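Local coordinates for mnemiopsin 1 (Mnemiopsis leidyi, PDB 5VP3), which probably emits light when calcium binds its EF-hands, as a calcium-regulated photoprotein of a ctenophore, at residues A[11-16]-A[118-123]; A[65-70]-A[135-140]. All coordinates share one frame; numbering follows the deposited sequence.

Interaction 1 of 2, residues A[11-16]-A[118-123]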
loop_
_atom_site.group_PDB
_atom_site.type_symbol
_atom_site.label_atom_id
_atom_site.label_comp_id
_atom_site.label_asym_id
_atom_site.label_seq_id
_atom_site.Cartn_x
_atom_site.Cartn_y
_atom_site.Cartn_z
ATOM N N TYR A 11 -12.276 -8.802 -6.401
ATOM C CA TYR A 11 -13.113 -9.717 -7.185
ATOM C C TYR A 11 -14.443 -9.063 -7.531
ATOM O O TYR A 11 -14.872 -9.078 -8.692
ATOM C CB TYR A 11 -13.344 -11.039 -6.432
ATOM C CG TYR A 11 -12.220 -12.018 -6.647
ATOM C CD1 TYR A 11 -11.939 -12.523 -7.916
ATOM C CD2 TYR A 11 -11.421 -12.421 -5.596
ATOM C CE1 TYR A 11 -10.879 -13.409 -8.118
ATOM C CE2 TYR A 11 -10.380 -13.298 -5.788
ATOM C CZ TYR A 11 -10.119 -13.796 -7.040
ATOM O OH TYR A 11 -9.071 -14.668 -7.167
ATOM N N ARG A 12 -15.099 -8.445 -6.543
ATOM C CA ARG A 12 -16.334 -7.726 -6.848
ATOM C C ARG A 12 -16.139 -6.796 -8.048
ATOM O O ARG A 12 -16.937 -6.785 -8.989
ATOM C CB ARG A 12 -16.786 -6.947 -5.620
ATOM C CG ARG A 12 -18.133 -6.243 -5.761
ATOM C CD ARG A 12 -18.268 -5.221 -4.627
ATOM N NE ARG A 12 -19.459 -4.395 -4.765
ATOM C CZ ARG A 12 -19.716 -3.306 -4.036
ATOM N NH1 ARG A 12 -18.862 -2.882 -3.097
ATOM N NH2 ARG A 12 -20.832 -2.619 -4.262
ATOM N N TYR A 13 -15.056 -6.028 -8.047
ATOM C CA TYR A 13 -14.894 -5.031 -9.095
ATOM C C TYR A 13 -14.650 -5.688 -10.448
ATOM O O TYR A 13 -15.226 -5.281 -11.459
ATOM C CB TYR A 13 -13.748 -4.093 -8.736
ATOM C CG TYR A 13 -13.320 -3.288 -9.894
ATOM C CD1 TYR A 13 -14.142 -2.301 -10.409
ATOM C CD2 TYR A 13 -12.111 -3.521 -10.504
ATOM C CE1 TYR A 13 -13.758 -1.558 -11.493
ATOM C CE2 TYR A 13 -11.710 -2.783 -11.595
ATOM C CZ TYR A 13 -12.541 -1.802 -12.082
ATOM O OH TYR A 13 -12.148 -1.051 -13.162
ATOM N N LEU A 14 -13.776 -6.687 -10.494
ATOM C CA LEU A 14 -13.460 -7.313 -11.762
ATOM C C LEU A 14 -14.711 -7.916 -12.369
ATOM O O LEU A 14 -15.008 -7.701 -13.552
ATOM C CB LEU A 14 -12.391 -8.376 -11.566
ATOM C CG LEU A 14 -11.033 -7.800 -11.143
ATOM C CD1 LEU A 14 -10.134 -8.933 -10.773
ATOM C CD2 LEU A 14 -10.412 -6.932 -12.282
ATOM N N ARG A 15 -15.484 -8.644 -11.557
ATOM C CA ARG A 15 -16.697 -9.273 -12.091
ATOM C C ARG A 15 -17.715 -8.223 -12.544
ATOM O O ARG A 15 -18.442 -8.445 -13.514
ATOM C CB ARG A 15 -17.332 -10.210 -11.057
ATOM C CG ARG A 15 -16.464 -11.388 -10.562
ATOM C CD ARG A 15 -15.503 -11.966 -11.636
ATOM N NE ARG A 15 -14.699 -13.082 -11.100
ATOM C CZ ARG A 15 -13.434 -13.363 -11.439
ATOM N NH1 ARG A 15 -12.770 -12.624 -12.319
ATOM N NH2 ARG A 15 -12.825 -14.408 -10.900
ATOM N N SER A 16 -17.750 -7.064 -11.883
ATOM C CA SER A 16 -18.662 -6.003 -12.278
ATOM C C SER A 16 -18.362 -5.453 -13.668
ATOM O O SER A 16 -19.267 -4.895 -14.297
ATOM C CB SER A 16 -18.625 -4.866 -11.254
ATOM O OG SER A 16 -17.418 -4.116 -11.317
ATOM N N ARG A 118 -9.029 1.365 -18.026
ATOM C CA ARG A 118 -10.278 2.057 -18.105
ATOM C C ARG A 118 -10.199 3.504 -17.744
ATOM O O ARG A 118 -11.177 4.153 -17.729
ATOM C CB ARG A 118 -11.281 1.396 -17.235
ATOM C CG ARG A 118 -11.819 0.138 -17.790
ATOM C CD ARG A 118 -12.725 -0.557 -16.829
ATOM N NE ARG A 118 -13.180 -1.759 -17.453
ATOM C CZ ARG A 118 -14.286 -1.844 -18.157
ATOM N NH1 ARG A 118 -15.056 -0.822 -18.269
ATOM N NH2 ARG A 118 -14.628 -2.960 -18.723
ATOM N N GLY A 119 -9.017 4.005 -17.478
ATOM C CA GLY A 119 -8.865 5.407 -17.139
ATOM C C GLY A 119 -9.446 5.774 -15.803
ATOM O O GLY A 119 -9.701 6.954 -15.549
ATOM N N GLU A 120 -9.691 4.801 -14.960
ATOM C CA GLU A 120 -10.177 5.048 -13.616
ATOM C C GLU A 120 -9.006 5.294 -12.675
ATOM O O GLU A 120 -7.881 4.896 -12.960
ATOM C CB GLU A 120 -11.020 3.858 -13.142
ATOM C CG GLU A 120 -12.374 3.736 -13.890
ATOM C CD GLU A 120 -13.038 2.377 -13.705
ATOM O OE1 GLU A 120 -12.620 1.636 -12.783
ATOM O OE2 GLU A 120 -13.980 2.052 -14.471
ATOM N N PRO A 121 -9.234 5.942 -11.533
ATOM C CA PRO A 121 -8.101 6.326 -10.664
ATOM C C PRO A 121 -7.450 5.126 -9.990
ATOM O O PRO A 121 -8.133 4.202 -9.539
ATOM C CB PRO A 121 -8.748 7.251 -9.623
ATOM C CG PRO A 121 -10.020 7.714 -10.255
ATOM C CD PRO A 121 -10.500 6.555 -11.096
ATOM N N SER A 122 -6.124 5.153 -9.931
ATOM C CA SER A 122 -5.344 4.109 -9.265
ATOM C C SER A 122 -5.476 4.242 -7.755
ATOM O O SER A 122 -5.395 5.343 -7.201
ATOM C CB SER A 122 -3.867 4.211 -9.632
ATOM O OG SER A 122 -3.034 3.520 -8.683
ATOM N N LEU A 123 -5.659 3.125 -7.071
ATOM C CA LEU A 123 -5.775 3.253 -5.624
ATOM C C LEU A 123 -4.408 3.343 -4.991
ATOM O O LEU A 123 -4.283 3.893 -3.890
ATOM C CB LEU A 123 -6.571 2.099 -5.015
ATOM C CG LEU A 123 -8.001 1.983 -5.545
ATOM C CD1 LEU A 123 -8.734 0.807 -4.916
ATOM C CD2 LEU A 123 -8.760 3.258 -5.260
#
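The phenol ring of Y13 and the carboxylate of E120 approach each other from opposite directions, their planes 68° apart, and OE1 of E120 lies oblique to the ring; a cation-pi contact from R115 of helix 101-117 also engages the ring. The contact joins the N-terminal helix 9-16 to the linker between helices 101-117 and 123-135, where G119 closes the first helix in a Schellman motif and S122 N-caps the second. With positive phi, 69°, G119 occupies a backbone region that suits a residue without a side chain. The backbones stay far apart, CA of Y13 lying 12.0 Å from CA of E120, and a long side chain from each bridges the gap. In Y13, CG stands anti to the backbone N (chi1 166°), which carries the ring out from the helix until OH gives a weak hydrogen bond to OE1 of E120, 2.8 Å away. E120 suits its place because its chain, extended beyond CG, brings an acceptor to the tyrosine. Swapping Y13 for an alanine would probably leave OE1 of E120 without this donor and R115 without its aromatic partner. R118 also reaches across with an extended chain, though its NE forms a salt bridge with E114; what touches the tyrosine is its aliphatic part, CD lying 3.7 Å from OH of Y13.

Interaction 2 of 2, residues A[65-70]-A[135-140]. With CD (cadmium ion), chain C.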
loop_
_atom_site.group_PDB
_atom_site.type_symbol
_atom_site.label_atom_id
_atom_site.label_comp_id
_atom_site.label_asym_id
_atom_site.label_seq_id
_atom_site.Cartn_x
_atom_site.Cartn_y
_atom_site.Cartn_z
ATOM N N GLN A 65 2.121 10.420 14.369
ATOM C CA GLN A 65 2.787 10.827 15.599
ATOM C C GLN A 65 4.106 11.516 15.321
ATOM O O GLN A 65 4.502 12.402 16.079
ATOM C CB GLN A 65 3.041 9.619 16.479
ATOM C CG GLN A 65 1.771 8.927 17.000
ATOM C CD GLN A 65 2.075 7.654 17.773
ATOM O OE1 GLN A 65 3.018 7.624 18.578
ATOM N NE2 GLN A 65 1.283 6.580 17.531
ATOM N N LEU A 66 4.793 11.126 14.243
ATOM C CA LEU A 66 6.152 11.577 13.972
ATOM C C LEU A 66 6.216 12.869 13.187
ATOM O O LEU A 66 7.305 13.364 12.948
ATOM C CB LEU A 66 6.915 10.524 13.204
ATOM C CG LEU A 66 7.213 9.294 14.033
ATOM C CD1 LEU A 66 7.602 8.219 13.118
ATOM C CD2 LEU A 66 8.324 9.544 15.007
ATOM N N VAL A 67 5.089 13.417 12.762
ATOM C CA VAL A 67 5.069 14.651 12.006
ATOM C C VAL A 67 4.022 15.534 12.655
ATOM O O VAL A 67 3.406 15.146 13.641
ATOM C CB VAL A 67 4.755 14.427 10.509
ATOM C CG1 VAL A 67 5.758 13.449 9.884
ATOM C CG2 VAL A 67 3.335 13.918 10.310
ATOM N N ASN A 68 3.800 16.713 12.078
ATOM C CA ASN A 68 2.743 17.609 12.549
ATOM C C ASN A 68 1.895 17.987 11.339
ATOM O O ASN A 68 1.937 19.107 10.821
ATOM C CB ASN A 68 3.327 18.810 13.278
ATOM C CG ASN A 68 3.820 18.442 14.665
ATOM O OD1 ASN A 68 3.032 18.032 15.525
ATOM N ND2 ASN A 68 5.119 18.561 14.886
ATOM N N ALA A 69 1.084 17.031 10.905
ATOM C CA ALA A 69 0.275 17.197 9.715
ATOM C C ALA A 69 -1.038 17.840 10.094
ATOM O O ALA A 69 -1.467 17.809 11.247
ATOM C CB ALA A 69 0.035 15.843 9.044
ATOM N N THR A 70 -1.695 18.417 9.112
ATOM C CA THR A 70 -2.993 18.970 9.435
ATOM C C THR A 70 -4.014 17.866 9.655
ATOM O O THR A 70 -3.897 16.749 9.136
ATOM C CB THR A 70 -3.507 19.873 8.329
ATOM O OG1 THR A 70 -3.776 19.086 7.164
ATOM C CG2 THR A 70 -2.472 20.956 8.053
ATOM N N LEU A 135 3.775 13.234 4.857
ATOM C CA LEU A 135 5.235 13.145 4.908
ATOM C C LEU A 135 5.879 14.513 4.796
ATOM O O LEU A 135 6.968 14.742 5.319
ATOM C CB LEU A 135 5.767 12.259 3.766
ATOM C CG LEU A 135 5.939 10.752 3.970
ATOM C CD1 LEU A 135 4.713 10.189 4.421
ATOM C CD2 LEU A 135 6.280 10.138 2.643
ATOM N N ASP A 136 5.266 15.397 4.040
ATOM C CA ASP A 136 5.854 16.683 3.770
ATOM C C ASP A 136 5.725 17.551 4.996
ATOM O O ASP A 136 4.986 18.508 4.960
ATOM C CB ASP A 136 5.153 17.346 2.597
ATOM C CG ASP A 136 5.640 18.758 2.357
ATOM O OD1 ASP A 136 6.744 19.098 2.835
ATOM O OD2 ASP A 136 4.903 19.535 1.699
ATOM N N ASP A 137 6.445 17.258 6.066
ATOM C CA ASP A 137 6.317 18.035 7.296
ATOM C C ASP A 137 6.903 19.433 7.157
ATOM O O ASP A 137 6.540 20.302 7.957
ATOM C CB ASP A 137 7.025 17.276 8.415
ATOM C CG ASP A 137 6.388 17.473 9.799
ATOM O OD1 ASP A 137 5.223 17.934 9.922
ATOM O OD2 ASP A 137 7.107 17.114 10.764
ATOM N N ASP A 138 7.788 19.636 6.153
ATOM C CA ASP A 138 8.363 20.941 5.766
ATOM C C ASP A 138 7.306 21.958 5.414
ATOM O O ASP A 138 7.546 23.162 5.517
ATOM C CB ASP A 138 9.241 20.811 4.486
ATOM C CG ASP A 138 10.644 20.393 4.770
ATOM O OD1 ASP A 138 11.022 20.245 5.952
ATOM O OD2 ASP A 138 11.378 20.209 3.803
ATOM N N GLY A 139 6.237 21.515 4.775
ATOM C CA GLY A 139 5.414 22.470 4.064
ATOM C C GLY A 139 5.896 22.886 2.698
ATOM O O GLY A 139 5.283 23.781 2.105
ATOM N N ASP A 140 6.957 22.280 2.162
ATOM C CA ASP A 140 7.530 22.819 0.937
ATOM C C ASP A 140 6.915 22.232 -0.301
ATOM O O ASP A 140 7.347 22.579 -1.408
ATOM C CB ASP A 140 9.049 22.644 0.911
ATOM C CG ASP A 140 9.493 21.197 0.846
ATOM O OD1 ASP A 140 8.653 20.249 0.885
ATOM O OD2 ASP A 140 10.721 21.026 0.768
HETATM CD CD CD C . 8.900 18.609 2.420
HETATM O O HOH W 1 8.993 15.200 11.111
HETATM O O HOH W 2 11.521 19.055 1.940
#
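One carboxylate, that of D137, carries nearly the whole contact: it leaves the metal to its neighbours and turns instead to the backbone where helix 53-66 gives way to a loop. D137 belongs to an EF-hand calcium-binding loop, here holding cadmium, in which D136 and D140 bind the ion through OD1 at 2.2 Å and 2.3 Å; T142 and E147 complete the protein ligands. Between these metal-binding positions, D137 points toward residues 65-70. Its OD1 accepts a hydrogen bond from N of N68 at 2.9 Å, nearly straight at 165°, with the donor on the syn side but 32° out of the carboxylate plane. The other oxygen, OD2, accepts a bond from a water that also donates to O of L66, so the carboxylate grips the chain on both sides of V67. An aspartate is well fitted to this place, its short arm offering one acceptor to an amide and another to water. V67 packs against the same group, CB to CG of D137 at 3.5 Å; its CG1, anti to the carbonyl carbon (chi1 -56°), lies alongside OD2 of D137 at 4.0 Å, and T150 and V134 of neighbouring helices touch this compact, branched side chain. At G139 phi is positive, where a side chain would collide with the carbonyl O of the residue before it. Beyond this turn, N of D140 donates to the syn lone pair of the metal-binding OD1 of D136 at 3.3 Å.

Overall arrangement
From the N terminus, the chain lays down helix 9-16, the first side of interaction 1, and then passes through helices 30-43 and 53-66 to residues 65-70, the first side of interaction 2. Helices 71-87 and 101-117 follow before residues 118-123 return to helix 9-16, closing a loop of 101 intervening residues. Helix 123-135 then leads into residues 135-140, which close the second loop, 64 residues long, so the two contacts cross. Interaction 1 ties the N-terminal helix to the linker before helix 123-135; interaction 2 ties the end of helix 53-66 to a metal-binding loop. Their centres lie 31 Å apart, and their nearest atoms about 14 Å.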